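Local coordinates for protein putative exotoxin (superantigen) (Streptococcus pyogenes, PDB 1TY0) that is a streptococcal superantigen toxin that can use one common surface both to bind the T-cell receptor and to dimerize, at residues Q132-K137 and K199-F204; Q159-I164 and H169-L174. All blocks are in the same frame, centred on the assembly; numbering follows the deposited sequence.

Contact 1: residues Q132-K137 and K199-F204; sequences QEFDFK and KDFSHF
Phe134, on the helix of the beta-grasp domain, sets the outer end of its ring against Phe201 and Phe204 of strand 201-209, and the three rings form an aromatic cluster where helix packs on sheet. The backbones stay well apart, the nearest CA atoms, those of Phe134 and Phe204, being 10.1 Å from each other, and the rings span the gap. Phe134 has CG anti to its own backbone N (chi1 -164°), which carries the ring away from the helix with CZ leading. That outer end meets Phe204 in an offset edge-to-face arrangement: the edge of Phe134 is directed at the face of Phe204, the planes stand at 71°, and Phe134 CZ lies 3.6 Å from Phe204 CD2. Phe201 reaches in from the opposite direction, its ring centre 5.6 Å from that of Phe134. Its CZ touches Phe134 CE2 at 3.9 Å, with the rings oblique to each other.

Phe204 sets CG between its backbone N and carbonyl carbon (chi1 73°), a torsion that turns the ring so that CG and CD2 join CB against Phe134 CZ. Ile162 of strand 157-164 touches all three phenylalanines, and Ile124 also packs on Phe134.

Between the two strand phenylalanines, Ser202 and His203 both pair with Ala163 in a classic beta bulge. The CB of His203, a residue seen to bind zinc in this protein, points away from the helix. Its imidazole ND1 is 2.8 Å from Ser202 OG, which lies in the ring plane, a hydrogen bond that would limit rotation of the ring, while the backbone N of His203 sits 3.9 Å above the plane of Phe201, over the ring centre.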
loop_
_atom_site.group_PDB
_atom_site.type_symbol
_atom_site.label_atom_id
_atom_site.label_comp_id
_atom_site.label_asym_id
_atom_site.label_seq_id
_atom_site.Cartn_x
_atom_site.Cartn_y
_atom_site.Cartn_z
ATOM N N GLN A 132 14.315 -3.957 7.224
ATOM C CA GLN A 132 13.122 -3.963 6.385
ATOM C C GLN A 132 12.781 -2.539 5.945
ATOM O O GLN A 132 12.477 -2.302 4.781
ATOM C CB GLN A 132 11.924 -4.569 7.136
ATOM C CG GLN A 132 10.619 -4.510 6.334
ATOM C CD GLN A 132 9.449 -5.277 6.974
ATOM O OE1 GLN A 132 8.381 -5.408 6.370
ATOM N NE2 GLN A 132 9.650 -5.787 8.189
ATOM N N GLU A 133 12.838 -1.590 6.873
ATOM C CA GLU A 133 12.520 -0.207 6.525
ATOM C C GLU A 133 13.548 0.350 5.547
ATOM O O GLU A 133 13.200 0.996 4.555
ATOM C CB GLU A 133 12.481 0.678 7.773
ATOM C CG GLU A 133 12.148 2.130 7.448
ATOM C CD GLU A 133 11.985 3.003 8.676
ATOM O OE1 GLU A 133 11.788 2.462 9.789
ATOM O OE2 GLU A 133 12.040 4.242 8.521
ATOM N N PHE A 134 14.819 0.102 5.831
ATOM C CA PHE A 134 15.882 0.590 4.959
ATOM C C PHE A 134 15.764 -0.046 3.572
ATOM O O PHE A 134 15.857 0.639 2.553
ATOM C CB PHE A 134 17.244 0.262 5.569
ATOM C CG PHE A 134 18.378 1.036 4.963
ATOM C CD1 PHE A 134 18.884 0.689 3.717
ATOM C CD2 PHE A 134 18.926 2.125 5.632
ATOM C CE1 PHE A 134 19.921 1.416 3.140
ATOM C CE2 PHE A 134 19.964 2.858 5.063
ATOM C CZ PHE A 134 20.460 2.501 3.814
ATOM N N ASP A 135 15.542 -1.359 3.544
ATOM C CA ASP A 135 15.426 -2.104 2.296
ATOM C C ASP A 135 14.260 -1.596 1.450
ATOM O O ASP A 135 14.410 -1.328 0.258
ATOM C CB ASP A 135 15.266 -3.600 2.615
ATOM C CG ASP A 135 15.363 -4.485 1.384
ATOM O OD1 ASP A 135 16.002 -4.075 0.394
ATOM O OD2 ASP A 135 14.818 -5.610 1.420
ATOM N N PHE A 136 13.096 -1.454 2.069
ATOM C CA PHE A 136 11.927 -0.959 1.351
ATOM C C PHE A 136 12.184 0.413 0.732
ATOM O O PHE A 136 11.918 0.629 -0.451
ATOM C CB PHE A 136 10.726 -0.855 2.291
ATOM C CG PHE A 136 9.583 -0.069 1.718
ATOM C CD1 PHE A 136 8.776 -0.609 0.720
ATOM C CD2 PHE A 136 9.342 1.233 2.151
ATOM C CE1 PHE A 136 7.739 0.144 0.157
ATOM C CE2 PHE A 136 8.314 1.989 1.596
ATOM C CZ PHE A 136 7.511 1.444 0.597
ATOM N N LYS A 137 12.706 1.336 1.532
ATOM C CA LYS A 137 12.953 2.684 1.040
ATOM C C LYS A 137 13.994 2.745 -0.063
ATOM O O LYS A 137 13.800 3.446 -1.052
ATOM C CB LYS A 137 13.339 3.603 2.200
ATOM C CG LYS A 137 12.184 3.816 3.170
ATOM C CD LYS A 137 12.510 4.799 4.291
ATOM C CE LYS A 137 11.238 5.104 5.079
ATOM N NZ LYS A 137 11.477 5.948 6.282
ATOM N N LYS A 199 23.349 5.007 15.048
ATOM C CA LYS A 199 24.669 5.452 15.486
ATOM C C LYS A 199 25.777 4.492 15.066
ATOM O O LYS A 199 26.949 4.875 15.023
ATOM C CB LYS A 199 24.695 5.644 17.004
ATOM C CG LYS A 199 24.460 4.382 17.817
ATOM C CD LYS A 199 24.595 4.679 19.306
ATOM C CE LYS A 199 24.290 3.460 20.162
ATOM N NZ LYS A 199 25.154 2.295 19.826
ATOM N N ASP A 200 25.403 3.251 14.760
ATOM C CA ASP A 200 26.362 2.234 14.327
ATOM C C ASP A 200 26.413 2.164 12.807
ATOM O O ASP A 200 27.260 1.478 12.234
ATOM C CB ASP A 200 25.982 0.852 14.870
ATOM C CG ASP A 200 25.997 0.791 16.382
ATOM O OD1 ASP A 200 26.911 1.384 16.994
ATOM O OD2 ASP A 200 25.099 0.140 16.958
ATOM N N PHE A 201 25.496 2.876 12.162
ATOM C CA PHE A 201 25.419 2.901 10.705
ATOM C C PHE A 201 26.508 3.779 10.097
ATOM O O PHE A 201 26.646 4.948 10.459
ATOM C CB PHE A 201 24.048 3.419 10.274
ATOM C CG PHE A 201 23.888 3.547 8.791
ATOM C CD1 PHE A 201 23.741 2.418 7.994
ATOM C CD2 PHE A 201 23.894 4.799 8.188
ATOM C CE1 PHE A 201 23.600 2.535 6.610
ATOM C CE2 PHE A 201 23.757 4.926 6.807
ATOM C CZ PHE A 201 23.609 3.793 6.017
ATOM N N SER A 202 27.278 3.219 9.168
ATOM C CA SER A 202 28.347 3.973 8.517
ATOM C C SER A 202 27.907 4.494 7.155
ATOM O O SER A 202 27.932 5.695 6.899
ATOM C CB SER A 202 29.587 3.100 8.348
ATOM O OG SER A 202 30.572 3.786 7.597
ATOM N N HIS A 203 27.509 3.573 6.285
ATOM C CA HIS A 203 27.054 3.917 4.943
ATOM C C HIS A 203 26.516 2.655 4.296
ATOM O O HIS A 203 26.482 1.595 4.917
ATOM C CB HIS A 203 28.211 4.458 4.099
ATOM C CG HIS A 203 29.328 3.480 3.911
ATOM N ND1 HIS A 203 30.216 3.161 4.917
ATOM C CD2 HIS A 203 29.682 2.723 2.845
ATOM C CE1 HIS A 203 31.065 2.249 4.479
ATOM N NE2 HIS A 203 30.763 1.966 3.225
ATOM N N PHE A 204 26.093 2.768 3.046
ATOM C CA PHE A 204 25.582 1.611 2.335
ATOM C C PHE A 204 26.151 1.597 0.927
ATOM O O PHE A 204 26.689 2.597 0.445
ATOM C CB PHE A 204 24.047 1.635 2.295
ATOM C CG PHE A 204 23.473 2.661 1.362
ATOM C CD1 PHE A 204 23.273 2.365 0.020
ATOM C CD2 PHE A 204 23.127 3.926 1.827
ATOM C CE1 PHE A 204 22.733 3.314 -0.850
ATOM C CE2 PHE A 204 22.588 4.882 0.971
ATOM C CZ PHE A 204 22.389 4.577 -0.372
#

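Contact 2: residues Q159-I164 and H169-L174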
loop_
_atom_site.group_PDB
_atom_site.type_symbol
_atom_site.label_atom_id
_atom_site.label_comp_id
_atom_site.label_asym_id
_atom_site.label_seq_id
_atom_site.Cartn_x
_atom_site.Cartn_y
_atom_site.Cartn_z
ATOM N N GLN A 159 22.864 -6.261 -5.271
ATOM C CA GLN A 159 22.948 -6.470 -3.835
ATOM C C GLN A 159 22.962 -5.149 -3.097
ATOM O O GLN A 159 23.479 -4.150 -3.592
ATOM C CB GLN A 159 24.219 -7.237 -3.451
ATOM C CG GLN A 159 24.371 -8.613 -4.062
ATOM C CD GLN A 159 24.968 -8.569 -5.454
ATOM O OE1 GLN A 159 25.939 -7.853 -5.703
ATOM N NE2 GLN A 159 24.400 -9.347 -6.365
ATOM N N LEU A 160 22.386 -5.158 -1.905
ATOM C CA LEU A 160 22.369 -3.984 -1.054
ATOM C C LEU A 160 23.242 -4.359 0.128
ATOM O O LEU A 160 22.990 -5.364 0.793
ATOM C CB LEU A 160 20.946 -3.678 -0.575
ATOM C CG LEU A 160 20.825 -2.762 0.646
ATOM C CD1 LEU A 160 21.502 -1.430 0.375
ATOM C CD2 LEU A 160 19.355 -2.563 0.982
ATOM N N GLU A 161 24.287 -3.575 0.372
ATOM C CA GLU A 161 25.174 -3.853 1.489
ATOM C C GLU A 161 25.153 -2.689 2.460
ATOM O O GLU A 161 25.323 -1.535 2.066
ATOM C CB GLU A 161 26.606 -4.089 1.007
ATOM C CG GLU A 161 26.759 -5.243 0.032
ATOM C CD GLU A 161 28.192 -5.728 -0.056
ATOM O OE1 GLU A 161 29.107 -4.876 -0.076
ATOM O OE2 GLU A 161 28.404 -6.958 -0.111
ATOM N N ILE A 162 24.933 -2.999 3.732
ATOM C CA ILE A 162 24.893 -1.978 4.763
ATOM C C ILE A 162 26.103 -2.114 5.670
ATOM O O ILE A 162 26.297 -3.149 6.311
ATOM C CB ILE A 162 23.615 -2.096 5.612
ATOM C CG1 ILE A 162 22.387 -2.035 4.705
ATOM C CG2 ILE A 162 23.570 -0.979 6.647
ATOM C CD1 ILE A 162 22.324 -0.789 3.858
ATOM N N ALA A 163 26.919 -1.066 5.713
ATOM C CA ALA A 163 28.113 -1.067 6.542
ATOM C C ALA A 163 27.802 -0.579 7.952
ATOM O O ALA A 163 27.355 0.551 8.150
ATOM C CB ALA A 163 29.185 -0.190 5.910
ATOM N N ILE A 164 28.039 -1.451 8.924
ATOM C CA ILE A 164 27.811 -1.147 10.329
ATOM C C ILE A 164 29.173 -1.173 11.018
ATOM O O ILE A 164 30.013 -2.015 10.700
ATOM C CB ILE A 164 26.905 -2.211 10.985
ATOM C CG1 ILE A 164 25.626 -2.383 10.162
ATOM C CG2 ILE A 164 26.592 -1.822 12.419
ATOM C CD1 ILE A 164 24.798 -1.125 10.023
ATOM N N HIS A 169 29.049 -6.095 7.498
ATOM C CA HIS A 169 28.518 -5.651 6.221
ATOM C C HIS A 169 27.322 -6.501 5.821
ATOM O O HIS A 169 27.483 -7.544 5.194
ATOM C CB HIS A 169 29.601 -5.742 5.144
ATOM C CG HIS A 169 30.757 -4.816 5.367
ATOM N ND1 HIS A 169 30.641 -3.445 5.279
ATOM C CD2 HIS A 169 32.051 -5.064 5.678
ATOM C CE1 HIS A 169 31.815 -2.889 5.524
ATOM N NE2 HIS A 169 32.687 -3.850 5.770
ATOM N N GLU A 170 26.125 -6.064 6.200
ATOM C CA GLU A 170 24.916 -6.797 5.843
ATOM C C GLU A 170 24.800 -6.763 4.327
ATOM O O GLU A 170 25.072 -5.737 3.707
ATOM C CB GLU A 170 23.679 -6.141 6.464
ATOM C CG GLU A 170 23.475 -6.422 7.947
ATOM C CD GLU A 170 23.135 -7.874 8.225
ATOM O OE1 GLU A 170 22.788 -8.599 7.269
ATOM O OE2 GLU A 170 23.203 -8.288 9.404
ATOM N N SER A 171 24.407 -7.885 3.732
ATOM C CA SER A 171 24.261 -7.968 2.283
ATOM C C SER A 171 22.951 -8.666 1.943
ATOM O O SER A 171 22.646 -9.727 2.492
ATOM C CB SER A 171 25.430 -8.740 1.670
ATOM O OG SER A 171 25.305 -8.811 0.258
ATOM N N PHE A 172 22.192 -8.068 1.027
ATOM C CA PHE A 172 20.896 -8.604 0.623
ATOM C C PHE A 172 20.704 -8.615 -0.884
ATOM O O PHE A 172 21.030 -7.650 -1.568
ATOM C CB PHE A 172 19.786 -7.769 1.257
ATOM C CG PHE A 172 19.898 -7.666 2.739
ATOM C CD1 PHE A 172 19.480 -8.712 3.552
ATOM C CD2 PHE A 172 20.473 -6.546 3.327
ATOM C CE1 PHE A 172 19.638 -8.649 4.927
ATOM C CE2 PHE A 172 20.636 -6.473 4.701
ATOM C CZ PHE A 172 20.218 -7.528 5.505
ATOM N N ASN A 173 20.164 -9.719 -1.387
ATOM C CA ASN A 173 19.894 -9.879 -2.809
ATOM C C ASN A 173 18.705 -8.993 -3.179
ATOM O O ASN A 173 17.652 -9.068 -2.548
ATOM C CB ASN A 173 19.581 -11.351 -3.092
ATOM C CG ASN A 173 19.228 -11.616 -4.540
ATOM O OD1 ASN A 173 19.475 -10.797 -5.421
ATOM N ND2 ASN A 173 18.661 -12.788 -4.796
ATOM N N LEU A 174 18.878 -8.147 -4.189
ATOM C CA LEU A 174 17.810 -7.245 -4.620
ATOM C C LEU A 174 16.847 -7.888 -5.610
ATOM O O LEU A 174 15.789 -7.338 -5.912
ATOM C CB LEU A 174 18.414 -5.975 -5.231
ATOM C CG LEU A 174 19.011 -4.993 -4.218
ATOM C CD1 LEU A 174 19.755 -3.887 -4.952
ATOM C CD2 LEU A 174 17.899 -4.413 -3.348
#
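Leu160 and Phe172 form a hydrogen-bonded pair in an antiparallel beta hairpin, with Leu160 N to Phe172 O at 2.9 Å and Phe172 N to Leu160 O at 2.8 Å. Ile162 and Glu170 repeat the pattern, and Ile162 N reaches Glu170 O at 2.7 Å. CA atoms of the non-hydrogen-bonded positions add CA-H...O contacts to carbonyls of the neighbouring pairs, such as Glu161 CA to Glu170 O.

On the face bearing Glu161, Ala163 CB meets the ring edge of His169, seen to bind zinc in this protein, 3.6 Å from ND1. The ring is set with its edge to Ala163 by a first torsion that puts CG beside the backbone N (chi1 -65°). Alongside, Glu161 extends over Ser171, leaving OE2 3.6 Å from OG, while OE1 has a weak hydrogen bond from Tyr207. Gln159 bends at chi2, and its OE1 accepts from Trp209 NE1.

On the other face, Ile162 CB packs against Glu170 CB at 4.1 Å before the glutamate turns away to a salt bridge with Lys194. Leu174, past the strand end, lays CD2 against Leu160 CB. Leu160, Ile162 and Phe172 pack on helix 131-146, while strand 157-164 continues the sheet into strand 201-209, making 168-173 the outermost strand on this side within the chain.

Overall arrangement
Contacts 1 and 2 lie in the beta-grasp domain with centres about 9 Å apart, joined through strand 157-164, which pairs with strand 201-209 on one side and strand 168-173 on the other. Probable backbone hydrogen bonds connect them: His203 O to Ala163 N at 2.8 Å and Ser202 N to Ala163 O at 2.9 Å. On the helix side, Ile162 CD1 lies 3.3 Å from Phe134 CE1, extending the apolar packing round the three phenylalanines into the hairpin. The opposite face carries the zinc site: His169 from contact 2 and His203 from contact 1, with Asp205, have been seen to bind zinc, although this chain holds none here. Ala163 lies between the two histidines.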